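Putative fimbrial subunit (Corynebacterium diphtheriae, PDB 4HSS) forms, as the major pilin SpaD, the homopolymeric shaft of a surface pilus that probably serves in cell adhesion, its domains braced by internal Lys-Asn isopeptide bonds. Local coordinates at residues 28-33 with 150-155; 45-50 with 145-150; 160-165 with 179-184; 277-282 with 290-295. All coordinates share one frame; numbering follows the deposited sequence.

Contact 1. Residues 28-33 with 150-155; sequences GSLTLH and VVAYPK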
loop_
_atom_site.group_PDB
_atom_site.type_symbol
_atom_site.label_atom_id
_atom_site.label_comp_id
_atom_site.label_asym_id
_atom_site.label_seq_id
_atom_site.Cartn_x
_atom_site.Cartn_y
_atom_site.Cartn_z
ATOM N N GLY A 28 -4.717 -41.631 17.702
ATOM C CA GLY A 28 -5.678 -40.612 17.320
ATOM C C GLY A 28 -5.243 -39.801 16.123
ATOM O O GLY A 28 -4.260 -40.128 15.447
ATOM N N SER A 29 -5.997 -38.733 15.850
ATOM C CA SER A 29 -5.754 -37.782 14.766
ATOM C C SER A 29 -6.354 -36.415 15.088
ATOM O O SER A 29 -7.271 -36.295 15.904
ATOM C CB SER A 29 -6.327 -38.301 13.440
ATOM O OG SER A 29 -7.740 -38.171 13.351
ATOM N N LEU A 30 -5.843 -35.400 14.394
ATOM C CA LEU A 30 -6.282 -34.030 14.420
ATOM C C LEU A 30 -6.431 -33.528 12.986
ATOM O O LEU A 30 -5.513 -33.645 12.189
ATOM C CB LEU A 30 -5.316 -33.150 15.223
ATOM C CG LEU A 30 -5.613 -31.648 15.183
ATOM C CD1 LEU A 30 -6.942 -31.341 15.837
ATOM C CD2 LEU A 30 -4.471 -30.841 15.805
ATOM N N THR A 31 -7.594 -32.966 12.672
ATOM C CA THR A 31 -7.911 -32.431 11.360
ATOM C C THR A 31 -8.299 -30.982 11.512
ATOM O O THR A 31 -9.334 -30.661 12.120
ATOM C CB THR A 31 -9.016 -33.263 10.689
ATOM O OG1 THR A 31 -8.555 -34.611 10.587
ATOM C CG2 THR A 31 -9.405 -32.725 9.315
ATOM N N LEU A 32 -7.485 -30.110 10.901
ATOM C CA LEU A 32 -7.701 -28.675 10.928
ATOM C C LEU A 32 -8.349 -28.233 9.641
ATOM O O LEU A 32 -7.896 -28.629 8.566
ATOM C CB LEU A 32 -6.361 -27.931 11.170
ATOM C CG LEU A 32 -5.651 -28.272 12.487
ATOM C CD1 LEU A 32 -4.288 -27.710 12.524
ATOM C CD2 LEU A 32 -6.417 -27.757 13.682
ATOM N N HIS A 33 -9.447 -27.472 9.751
ATOM C CA HIS A 33 -10.148 -26.926 8.587
ATOM C C HIS A 33 -10.010 -25.415 8.630
ATOM O O HIS A 33 -10.882 -24.708 9.147
ATOM C CB HIS A 33 -11.619 -27.368 8.520
ATOM C CG HIS A 33 -11.832 -28.817 8.229
ATOM N ND1 HIS A 33 -11.610 -29.340 6.976
ATOM C CD2 HIS A 33 -12.290 -29.794 9.036
ATOM C CE1 HIS A 33 -11.900 -30.622 7.068
ATOM N NE2 HIS A 33 -12.315 -30.942 8.290
ATOM N N VAL A 150 -10.149 -35.797 16.326
ATOM C CA VAL A 150 -10.487 -34.418 16.652
ATOM C C VAL A 150 -10.459 -33.573 15.395
ATOM O O VAL A 150 -9.563 -33.702 14.554
ATOM C CB VAL A 150 -9.550 -33.874 17.780
ATOM C CG1 VAL A 150 -9.837 -32.399 18.106
ATOM C CG2 VAL A 150 -9.672 -34.740 19.047
ATOM N N VAL A 151 -11.488 -32.730 15.264
ATOM C CA VAL A 151 -11.666 -31.805 14.163
ATOM C C VAL A 151 -11.742 -30.390 14.767
ATOM O O VAL A 151 -12.503 -30.179 15.701
ATOM C CB VAL A 151 -12.899 -32.165 13.274
ATOM C CG1 VAL A 151 -12.983 -31.253 12.066
ATOM C CG2 VAL A 151 -12.864 -33.621 12.821
ATOM N N ALA A 152 -10.932 -29.437 14.243
ATOM C CA ALA A 152 -10.897 -28.044 14.692
ATOM C C ALA A 152 -10.939 -27.107 13.504
ATOM O O ALA A 152 -10.462 -27.461 12.419
ATOM C CB ALA A 152 -9.656 -27.769 15.538
ATOM N N TYR A 153 -11.507 -25.902 13.712
ATOM C CA TYR A 153 -11.679 -24.911 12.666
ATOM C C TYR A 153 -10.946 -23.618 13.030
ATOM O O TYR A 153 -11.592 -22.665 13.475
ATOM C CB TYR A 153 -13.190 -24.666 12.415
ATOM C CG TYR A 153 -13.922 -25.916 11.961
ATOM C CD1 TYR A 153 -14.199 -26.136 10.612
ATOM C CD2 TYR A 153 -14.292 -26.900 12.873
ATOM C CE1 TYR A 153 -14.823 -27.308 10.185
ATOM C CE2 TYR A 153 -14.919 -28.071 12.460
ATOM C CZ TYR A 153 -15.193 -28.269 11.117
ATOM O OH TYR A 153 -15.833 -29.426 10.729
ATOM N N PRO A 154 -9.597 -23.570 12.857
ATOM C CA PRO A 154 -8.860 -22.328 13.186
ATOM C C PRO A 154 -9.233 -21.182 12.252
ATOM O O PRO A 154 -9.602 -21.430 11.097
ATOM C CB PRO A 154 -7.381 -22.713 13.028
ATOM C CG PRO A 154 -7.355 -24.162 12.759
ATOM C CD PRO A 154 -8.696 -24.602 12.302
ATOM N N LYS A 155 -9.159 -19.932 12.750
ATOM C CA LYS A 155 -9.551 -18.775 11.950
ATOM C C LYS A 155 -8.389 -17.825 11.678
ATOM O O LYS A 155 -7.397 -17.807 12.412
ATOM C CB LYS A 155 -10.727 -18.023 12.602
ATOM C CG LYS A 155 -12.050 -18.820 12.651
ATOM C CD LYS A 155 -12.664 -19.126 11.273
ATOM C CE LYS A 155 -13.991 -19.857 11.335
ATOM N NZ LYS A 155 -13.858 -21.263 11.810
HETATM O O HOH W 1 -9.415 -36.285 12.402
#
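L30, T31 and L32 pair in parallel with V150, V151 and A152 in the first prealbumin-like (CnaB-type) domain of the pilin. The first strand thus meets the strand that leads out of the domain.

Four backbone hydrogen bonds join them. V150 N donates to S29 O, T31 N to V150 O (2.8 Å), A152 N to T31 O and H33 N to A152 O (2.9 Å). The first of these is the most bent, 144° at the hydrogen.

Apolar contacts lie on the face of L30, L32, V150 and A152. L30 CD1 touches V150 CG1 at 3.8 Å. One branch of L32 does double work: CD2 meets A152 CB at 3.7 Å and the ring atom P154 CG at 3.8 Å. F132 and F62 close over this part of the domain core.

The other face is more polar. A water lies 2.7 Å from S29 OG and 2.6 Å from T31 OG1, and so links two hydroxyls on the same strand. It also donates weakly to V150 O and so spans the two strands. S29 OG also bonds N149.

At the far end of the pairing the H33 and Y153 side chains lie side by side and point the same way, with ring planes 26° apart. The rings are slid so far that they barely overlap. Y153 OH is held by M49 N, and H33 ND1 by T104. With its ring turned beside the backbone N (chi1 -69°), H33 sets an edge against V151, where CD2 meets V151 CG1 in the ring plane at 3.4 Å.

Contact 2. Residues 45-50 with 145-150; sequences TGKEMD and AWNYNV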
loop_
_atom_site.group_PDB
_atom_site.type_symbol
_atom_site.label_atom_id
_atom_site.label_comp_id
_atom_site.label_asym_id
_atom_site.label_seq_id
_atom_site.Cartn_x
_atom_site.Cartn_y
_atom_site.Cartn_z
ATOM N N THR A 45 -17.277 -28.500 19.171
ATOM C CA THR A 45 -17.559 -29.869 19.573
ATOM C C THR A 45 -16.286 -30.777 19.590
ATOM O O THR A 45 -16.205 -31.722 20.391
ATOM C CB THR A 45 -18.572 -30.462 18.588
ATOM O OG1 THR A 45 -17.945 -30.629 17.313
ATOM C CG2 THR A 45 -19.824 -29.620 18.451
ATOM N N GLY A 46 -15.340 -30.496 18.680
ATOM C CA GLY A 46 -14.134 -31.291 18.463
ATOM C C GLY A 46 -14.414 -32.332 17.393
ATOM O O GLY A 46 -13.561 -33.160 17.060
ATOM N N LYS A 47 -15.643 -32.280 16.856
ATOM C CA LYS A 47 -16.146 -33.174 15.819
ATOM C C LYS A 47 -16.359 -32.350 14.573
ATOM O O LYS A 47 -16.189 -31.130 14.637
ATOM C CB LYS A 47 -17.467 -33.855 16.278
ATOM C CG LYS A 47 -17.354 -34.759 17.505
ATOM C CD LYS A 47 -18.738 -35.157 18.115
ATOM C CE LYS A 47 -19.283 -34.182 19.153
ATOM N NZ LYS A 47 -20.640 -34.566 19.648
ATOM N N GLU A 48 -16.720 -33.001 13.449
ATOM C CA GLU A 48 -16.988 -32.374 12.151
ATOM C C GLU A 48 -18.170 -31.386 12.303
ATOM O O GLU A 48 -19.066 -31.634 13.111
ATOM C CB GLU A 48 -17.264 -33.467 11.100
ATOM C CG GLU A 48 -16.902 -33.092 9.669
ATOM C CD GLU A 48 -15.428 -33.113 9.302
ATOM O OE1 GLU A 48 -14.783 -34.178 9.446
ATOM O OE2 GLU A 48 -14.930 -32.069 8.821
ATOM N N MET A 49 -18.134 -30.235 11.625
ATOM C CA MET A 49 -19.175 -29.234 11.874
ATOM C C MET A 49 -19.784 -28.588 10.639
ATOM O O MET A 49 -20.817 -27.931 10.792
ATOM C CB MET A 49 -18.645 -28.103 12.784
ATOM C CG MET A 49 -18.313 -28.535 14.210
ATOM S SD MET A 49 -18.397 -27.201 15.440
ATOM C CE MET A 49 -17.170 -26.019 14.789
ATOM N N ASP A 50 -19.167 -28.725 9.448
ATOM C CA ASP A 50 -19.607 -28.108 8.171
ATOM C C ASP A 50 -19.874 -26.566 8.323
ATOM O O ASP A 50 -20.829 -26.015 7.748
ATOM C CB ASP A 50 -20.808 -28.849 7.510
ATOM C CG ASP A 50 -22.062 -29.048 8.346
ATOM O OD1 ASP A 50 -22.758 -28.039 8.628
ATOM O OD2 ASP A 50 -22.369 -30.217 8.689
ATOM N N ALA A 145 -19.212 -40.654 23.366
ATOM C CA ALA A 145 -18.171 -41.673 23.363
ATOM C C ALA A 145 -16.861 -40.934 23.195
ATOM O O ALA A 145 -16.885 -39.832 22.622
ATOM C CB ALA A 145 -18.404 -42.639 22.199
ATOM N N TRP A 146 -15.718 -41.496 23.665
ATOM C CA TRP A 146 -14.415 -40.836 23.496
ATOM C C TRP A 146 -14.137 -40.635 22.021
ATOM O O TRP A 146 -14.377 -41.548 21.235
ATOM C CB TRP A 146 -13.296 -41.652 24.130
ATOM C CG TRP A 146 -13.328 -41.699 25.626
ATOM C CD1 TRP A 146 -13.550 -42.798 26.401
ATOM C CD2 TRP A 146 -13.095 -40.607 26.532
ATOM N NE1 TRP A 146 -13.520 -42.454 27.734
ATOM C CE2 TRP A 146 -13.244 -41.113 27.845
ATOM C CE3 TRP A 146 -12.800 -39.244 26.363
ATOM C CZ2 TRP A 146 -13.089 -40.313 28.984
ATOM C CZ3 TRP A 146 -12.658 -38.451 27.496
ATOM C CH2 TRP A 146 -12.810 -38.986 28.789
ATOM N N ASN A 147 -13.684 -39.442 21.636
ATOM C CA ASN A 147 -13.390 -39.098 20.241
ATOM C C ASN A 147 -11.885 -38.988 20.045
ATOM O O ASN A 147 -11.230 -38.114 20.618
ATOM C CB ASN A 147 -14.094 -37.811 19.857
ATOM C CG ASN A 147 -13.681 -37.197 18.546
ATOM O OD1 ASN A 147 -13.422 -37.880 17.556
ATOM N ND2 ASN A 147 -13.654 -35.879 18.510
ATOM N N TYR A 148 -11.351 -39.887 19.225
ATOM C CA TYR A 148 -9.927 -39.998 18.932
ATOM C C TYR A 148 -9.549 -39.218 17.679
ATOM O O TYR A 148 -8.363 -38.992 17.443
ATOM C CB TYR A 148 -9.571 -41.494 18.767
ATOM C CG TYR A 148 -9.811 -42.333 20.013
ATOM C CD1 TYR A 148 -8.770 -42.646 20.879
ATOM C CD2 TYR A 148 -11.081 -42.830 20.314
ATOM C CE1 TYR A 148 -8.984 -43.437 22.016
ATOM C CE2 TYR A 148 -11.308 -43.607 21.456
ATOM C CZ TYR A 148 -10.255 -43.907 22.299
ATOM O OH TYR A 148 -10.457 -44.681 23.408
ATOM N N ASN A 149 -10.549 -38.799 16.879
ATOM C CA ASN A 149 -10.338 -38.083 15.613
ATOM C C ASN A 149 -10.946 -36.686 15.727
ATOM O O ASN A 149 -12.105 -36.440 15.364
ATOM C CB ASN A 149 -10.892 -38.898 14.443
ATOM C CG ASN A 149 -10.436 -40.346 14.493
ATOM O OD1 ASN A 149 -9.231 -40.662 14.394
ATOM N ND2 ASN A 149 -11.379 -41.248 14.745
ATOM N N VAL A 150 -10.149 -35.797 16.326
ATOM C CA VAL A 150 -10.487 -34.418 16.652
ATOM C C VAL A 150 -10.459 -33.573 15.395
ATOM O O VAL A 150 -9.563 -33.702 14.554
ATOM C CB VAL A 150 -9.550 -33.874 17.780
ATOM C CG1 VAL A 150 -9.837 -32.399 18.106
ATOM C CG2 VAL A 150 -9.672 -34.740 19.047
HETATM O O HOH W 2 -15.132 -34.911 20.309
#
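G46 O is the point where loop 45-50 meets the start of strand 149-166, at V150. It takes a weak hydrogen bond from N147 ND2, 3.1 Å long and only 131° at the hydrogen. V150 CA adds a C-H...O contact to the same G46 O at 3.3 Å. The stronger backbone partner of this oxygen is V151 N. The tight part of the contact is therefore a single carbonyl approached by three groups, with V150 CG1 near it at 3.9 Å.

Two small turns shape the approach. T45 OG1 accepts from K47 N at 2.9 Å in an ST turn, with G46 at positive phi (91°) in the bend. N147 OD1 accepts from N149 N at 3.1 Å in an Asx turn, the donor standing well out of the amide plane. With CG swung opposite the backbone N (chi1 169°), N147 turns its amide to the loop. One end of that amide serves its own turn and the other reaches across.

The outer side is loose. K47 CG comes within 4.0 Å of N147 ND2, but the lysine chain then leads away, toward a long, weak ion pair with D144. A water lies close to N147 ND2, at a doubtfully short distance.

In this prealbumin-like domain the loop thus docks on the strand edge mainly through backbone oxygen. The bond from N147 ND2 is weak and bent, so G46 O is probably held chiefly by V151 N, and the amide only supplements that backbone bond.

Contact 3. Residues 160-165 with 179-184; sequences KTEKTV and TIKADA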
loop_
_atom_site.group_PDB
_atom_site.type_symbol
_atom_site.label_atom_id
_atom_site.label_comp_id
_atom_site.label_asym_id
_atom_site.label_seq_id
_atom_site.Cartn_x
_atom_site.Cartn_y
_atom_site.Cartn_z
ATOM N N LYS A 160 -5.533 -6.627 3.249
ATOM C CA LYS A 160 -4.882 -6.052 2.059
ATOM C C LYS A 160 -4.502 -4.585 2.302
ATOM O O LYS A 160 -5.240 -3.879 2.985
ATOM C CB LYS A 160 -5.834 -6.131 0.846
ATOM C CG LYS A 160 -5.383 -7.061 -0.266
ATOM C CD LYS A 160 -6.530 -7.395 -1.232
ATOM C CE LYS A 160 -7.322 -8.624 -0.827
ATOM N NZ LYS A 160 -8.311 -9.005 -1.867
ATOM N N THR A 161 -3.397 -4.118 1.693
ATOM C CA THR A 161 -2.912 -2.726 1.786
ATOM C C THR A 161 -2.661 -2.205 0.371
ATOM O O THR A 161 -1.958 -2.865 -0.396
ATOM C CB THR A 161 -1.655 -2.663 2.662
ATOM O OG1 THR A 161 -1.788 -3.628 3.696
ATOM C CG2 THR A 161 -1.462 -1.320 3.289
ATOM N N GLU A 162 -3.240 -1.038 0.012
ATOM C CA GLU A 162 -3.144 -0.465 -1.349
ATOM C C GLU A 162 -2.789 1.056 -1.306
ATOM O O GLU A 162 -3.161 1.765 -0.361
ATOM C CB GLU A 162 -4.476 -0.716 -2.083
ATOM C CG GLU A 162 -4.534 -0.269 -3.542
ATOM C CD GLU A 162 -5.901 0.108 -4.104
ATOM O OE1 GLU A 162 -6.602 0.945 -3.487
ATOM O OE2 GLU A 162 -6.237 -0.384 -5.206
ATOM N N LYS A 163 -2.059 1.532 -2.323
ATOM C CA LYS A 163 -1.675 2.936 -2.448
ATOM C C LYS A 163 -2.047 3.434 -3.822
ATOM O O LYS A 163 -1.796 2.739 -4.812
ATOM C CB LYS A 163 -0.174 3.140 -2.177
ATOM C CG LYS A 163 0.321 4.534 -2.468
ATOM C CD LYS A 163 1.525 4.923 -1.632
ATOM C CE LYS A 163 2.068 6.209 -2.166
ATOM N NZ LYS A 163 3.211 6.760 -1.403
ATOM N N THR A 164 -2.709 4.613 -3.884
ATOM C CA THR A 164 -3.058 5.247 -5.154
ATOM C C THR A 164 -2.514 6.713 -5.195
ATOM O O THR A 164 -2.094 7.265 -4.177
ATOM C CB THR A 164 -4.560 5.163 -5.471
ATOM O OG1 THR A 164 -5.325 5.814 -4.463
ATOM C CG2 THR A 164 -5.040 3.733 -5.696
ATOM N N VAL A 165 -2.477 7.302 -6.389
ATOM C CA VAL A 165 -2.017 8.676 -6.620
ATOM C C VAL A 165 -2.974 9.324 -7.553
ATOM O O VAL A 165 -3.471 8.667 -8.474
ATOM C CB VAL A 165 -0.540 8.799 -7.095
ATOM C CG1 VAL A 165 -0.304 8.210 -8.473
ATOM C CG2 VAL A 165 -0.044 10.225 -7.022
ATOM N N THR A 179 -3.084 8.278 -1.504
ATOM C CA THR A 179 -4.108 7.652 -0.667
ATOM C C THR A 179 -3.725 6.232 -0.340
ATOM O O THR A 179 -3.435 5.448 -1.246
ATOM C CB THR A 179 -5.473 7.745 -1.305
ATOM O OG1 THR A 179 -5.806 9.125 -1.319
ATOM C CG2 THR A 179 -6.527 6.986 -0.522
ATOM N N ILE A 180 -3.696 5.929 0.975
ATOM C CA ILE A 180 -3.329 4.619 1.508
ATOM C C ILE A 180 -4.546 4.000 2.142
ATOM O O ILE A 180 -5.118 4.580 3.066
ATOM C CB ILE A 180 -2.114 4.675 2.476
ATOM C CG1 ILE A 180 -0.915 5.328 1.785
ATOM C CG2 ILE A 180 -1.741 3.270 2.996
ATOM C CD1 ILE A 180 -0.292 6.324 2.582
ATOM N N LYS A 181 -4.959 2.849 1.589
ATOM C CA LYS A 181 -6.088 2.028 2.024
ATOM C C LYS A 181 -5.590 0.760 2.670
ATOM O O LYS A 181 -4.685 0.120 2.129
ATOM C CB LYS A 181 -6.993 1.670 0.846
ATOM C CG LYS A 181 -7.703 2.868 0.284
ATOM C CD LYS A 181 -9.176 2.742 0.318
ATOM C CE LYS A 181 -9.800 4.012 -0.213
ATOM N NZ LYS A 181 -9.847 5.074 0.827
ATOM N N ALA A 182 -6.165 0.374 3.807
ATOM C CA ALA A 182 -5.745 -0.853 4.489
ATOM C C ALA A 182 -6.850 -1.465 5.312
ATOM O O ALA A 182 -7.582 -0.759 6.006
ATOM C CB ALA A 182 -4.543 -0.576 5.398
ATOM N N ASP A 183 -6.940 -2.791 5.276
ATOM C CA ASP A 183 -7.908 -3.537 6.080
ATOM C C ASP A 183 -7.393 -3.637 7.501
ATOM O O ASP A 183 -6.254 -4.063 7.704
ATOM C CB ASP A 183 -8.124 -4.945 5.506
ATOM C CG ASP A 183 -8.808 -4.987 4.169
ATOM O OD1 ASP A 183 -9.941 -4.467 4.069
ATOM O OD2 ASP A 183 -8.247 -5.613 3.233
ATOM N N ALA A 184 -8.203 -3.224 8.475
ATOM C CA ALA A 184 -7.841 -3.381 9.881
ATOM C C ALA A 184 -8.014 -4.883 10.258
ATOM O O ALA A 184 -8.783 -5.582 9.564
ATOM C CB ALA A 184 -8.716 -2.482 10.763
HETATM O O HOH W 3 -3.934 -4.008 6.295
#
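A beta hairpin of the Sgo0707 N2-type middle domain brings strand 161-165 against strand 179-183 in antiparallel order. E162 pairs with K181 and T164 with T179 as hydrogen-bonded pairs. T161 with A182 and K163 with I180 are the non-hydrogen-bonded ones. E162 N reaches K181 O at 2.8 Å and K181 N returns to E162 O at 2.9 Å. T164 and T179 exchange two similar bonds.

The open end of the hairpin adds a side chain. D183 OD2 accepts from K160 N at 2.9 Å through its anti lone pair, while D183 N donates to K160 O at 3.1 Å. The residue thus grips both polar backbone atoms of K160. Its CG lies beside the backbone N (chi1 -68°), which turns the carboxylate toward K160 N. The other oxygen, OD1, forms a salt bridge with K255, and this probably helps to keep the carboxylate ionised.

On the face of T161, K163, I180 and A182 the packing is apolar near the strands. T161 CG2 meets A182 CB at 3.8 Å. The opposite face is more open, and there T164 OG1 runs alongside T179 CB at 3.7 Å. T179 OG1 itself bonds T259.

K163 is the special residue. CG stands anti to the backbone N (chi1 172°) and the chain stays extended, carrying NZ away from the strand. There NZ is covalently linked to N275 CG and hydrogen-bonded to D200 OD2. A lysine on one strand joined to an asparagine on another, with an acid alongside, is the intramolecular isopeptide arrangement typical of Gram-positive pilin domains.

Contact 4. Residues 277-282 with 290-295; sequences ADVIFN and VKNKTN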
loop_
_atom_site.group_PDB
_atom_site.type_symbol
_atom_site.label_atom_id
_atom_site.label_comp_id
_atom_site.label_asym_id
_atom_site.label_seq_id
_atom_site.Cartn_x
_atom_site.Cartn_y
_atom_site.Cartn_z
ATOM N N ALA A 277 4.045 2.699 0.795
ATOM C CA ALA A 277 3.768 2.939 2.202
ATOM C C ALA A 277 3.649 1.626 3.016
ATOM O O ALA A 277 3.659 0.531 2.444
ATOM C CB ALA A 277 2.482 3.752 2.319
ATOM N N ASP A 278 3.552 1.757 4.353
ATOM C CA ASP A 278 3.383 0.661 5.305
ATOM C C ASP A 278 2.191 0.920 6.243
ATOM O O ASP A 278 1.843 2.076 6.500
ATOM C CB ASP A 278 4.653 0.466 6.177
ATOM C CG ASP A 278 5.976 0.380 5.427
ATOM O OD1 ASP A 278 6.507 -0.755 5.279
ATOM O OD2 ASP A 278 6.515 1.459 5.036
ATOM N N VAL A 279 1.581 -0.160 6.779
ATOM C CA VAL A 279 0.604 -0.065 7.850
ATOM C C VAL A 279 1.110 -0.993 8.926
ATOM O O VAL A 279 1.577 -2.094 8.610
ATOM C CB VAL A 279 -0.920 -0.238 7.573
ATOM C CG1 VAL A 279 -1.455 0.835 6.646
ATOM C CG2 VAL A 279 -1.278 -1.629 7.077
ATOM N N ILE A 280 1.113 -0.498 10.188
ATOM C CA ILE A 280 1.555 -1.247 11.357
ATOM C C ILE A 280 0.437 -1.250 12.386
ATOM O O ILE A 280 -0.049 -0.197 12.789
ATOM C CB ILE A 280 2.894 -0.751 11.973
ATOM C CG1 ILE A 280 3.983 -0.567 10.917
ATOM C CG2 ILE A 280 3.373 -1.705 13.030
ATOM C CD1 ILE A 280 4.436 0.806 10.761
ATOM N N PHE A 281 0.031 -2.446 12.804
ATOM C CA PHE A 281 -0.958 -2.672 13.836
ATOM C C PHE A 281 -0.589 -3.926 14.582
ATOM O O PHE A 281 0.223 -4.710 14.086
ATOM C CB PHE A 281 -2.378 -2.776 13.247
ATOM C CG PHE A 281 -2.524 -3.805 12.157
ATOM C CD1 PHE A 281 -2.702 -5.149 12.465
ATOM C CD2 PHE A 281 -2.478 -3.433 10.816
ATOM C CE1 PHE A 281 -2.802 -6.105 11.455
ATOM C CE2 PHE A 281 -2.593 -4.393 9.805
ATOM C CZ PHE A 281 -2.755 -5.720 10.134
ATOM N N ASN A 282 -1.216 -4.127 15.768
ATOM C CA ASN A 282 -1.090 -5.332 16.587
ATOM C C ASN A 282 -1.971 -6.451 16.047
ATOM O O ASN A 282 -3.066 -6.204 15.526
ATOM C CB ASN A 282 -1.488 -5.052 18.053
ATOM C CG ASN A 282 -2.949 -4.672 18.277
ATOM O OD1 ASN A 282 -3.513 -3.797 17.597
ATOM N ND2 ASN A 282 -3.588 -5.289 19.273
ATOM N N VAL A 290 2.187 -6.412 13.281
ATOM C CA VAL A 290 1.980 -6.777 11.886
ATOM C C VAL A 290 2.331 -5.577 10.986
ATOM O O VAL A 290 1.699 -4.524 11.061
ATOM C CB VAL A 290 0.541 -7.290 11.597
ATOM C CG1 VAL A 290 0.352 -7.575 10.103
ATOM C CG2 VAL A 290 0.182 -8.522 12.443
ATOM N N LYS A 291 3.334 -5.762 10.118
ATOM C CA LYS A 291 3.694 -4.772 9.114
ATOM C C LYS A 291 3.095 -5.212 7.792
ATOM O O LYS A 291 3.223 -6.379 7.403
ATOM C CB LYS A 291 5.210 -4.624 9.007
ATOM C CG LYS A 291 5.637 -3.327 8.327
ATOM C CD LYS A 291 7.142 -3.135 8.434
ATOM C CE LYS A 291 7.513 -1.699 8.687
ATOM N NZ LYS A 291 7.276 -1.308 10.104
ATOM N N ASN A 292 2.424 -4.308 7.121
ATOM C CA ASN A 292 1.844 -4.584 5.815
ATOM C C ASN A 292 2.351 -3.519 4.871
ATOM O O ASN A 292 2.350 -2.339 5.225
ATOM C CB ASN A 292 0.322 -4.621 5.887
ATOM C CG ASN A 292 -0.282 -5.921 6.343
ATOM O OD1 ASN A 292 0.405 -6.941 6.500
ATOM N ND2 ASN A 292 -1.606 -5.914 6.554
ATOM N N LYS A 293 2.853 -3.932 3.704
ATOM C CA LYS A 293 3.460 -3.025 2.715
ATOM C C LYS A 293 2.559 -2.892 1.493
ATOM O O LYS A 293 2.026 -3.897 1.029
ATOM C CB LYS A 293 4.867 -3.536 2.308
ATOM C CG LYS A 293 5.834 -3.751 3.468
ATOM C CD LYS A 293 7.259 -3.288 3.094
ATOM C CE LYS A 293 8.370 -3.809 3.976
ATOM N NZ LYS A 293 8.387 -5.294 4.012
ATOM N N THR A 294 2.373 -1.659 0.978
ATOM C CA THR A 294 1.528 -1.384 -0.202
ATOM C C THR A 294 2.305 -1.674 -1.480
ATOM O O THR A 294 3.501 -1.924 -1.457
ATOM C CB THR A 294 1.031 0.124 -0.246
ATOM O OG1 THR A 294 2.070 1.026 -0.649
ATOM C CG2 THR A 294 0.432 0.615 1.040
ATOM N N ASN A 295 1.636 -1.550 -2.600
ATOM C CA ASN A 295 2.234 -1.518 -3.925
ATOM C C ASN A 295 3.023 -0.182 -4.047
ATOM O O ASN A 295 2.863 0.707 -3.201
ATOM C CB ASN A 295 1.100 -1.546 -4.958
ATOM C CG ASN A 295 0.047 -0.496 -4.672
ATOM O OD1 ASN A 295 -0.642 -0.526 -3.638
ATOM N ND2 ASN A 295 -0.039 0.497 -5.519
#
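T294 OG1 is gripped from two sides. It accepts from A277 N at 3.0 Å, nearly straight at 166°, and donates to N295 O at 2.7 Å. T294 N then binds A277 O at 2.9 Å. OG1 sits between its backbone N and carbonyl carbon (chi1 75°), which places it within reach of A277 N.

Further along, V279 exchanges two backbone bonds with N292, and F281 two with V290. The shortest is V290 N to F281 O at 2.7 Å. These pairs build an antiparallel beta hairpin between strands 272-282 and 289-293 in the Sgo0707 N2-type middle domain.

F281 folds its ring back across the partner strand. CE1 touches V290 CB at 3.5 Å, and V290 O stands over the centre of one face. P185 and L193 also touch this ring. On the same face of the sheet V279 CG2 meets N292 CB at 3.6 Å.

On the face of D278, I280, K291 and K293, D278 OD1 lies against the lysine methylenes, K293 CD being 3.4 Å away. Both ammonium groups stay farther off, with K291 NZ 4.9 Å from D278 OD1. That NZ instead lies beside I280 CG1.

Contacts 1 and 2 adjoin in the first prealbumin-like domain, their centres 9 Å apart. They share V150, and a probable hydrogen bond between Y153 and M49 also ties them. Contacts 3 and 4 form a second pair in the middle domain, also with centres 9 Å apart. There N295 OD1 accepts from K163 N at 2.8 Å, so a residue after the second strand of contact 4 meets the backbone of the isopeptide lysine. Strand 149-166 runs through contacts 1, 2 and 3 and so connects the two domains. The centres of contacts 1 and 3 are about 34 Å apart. All four contacts lie away from the calcium site at I406, E408, D416 and T419.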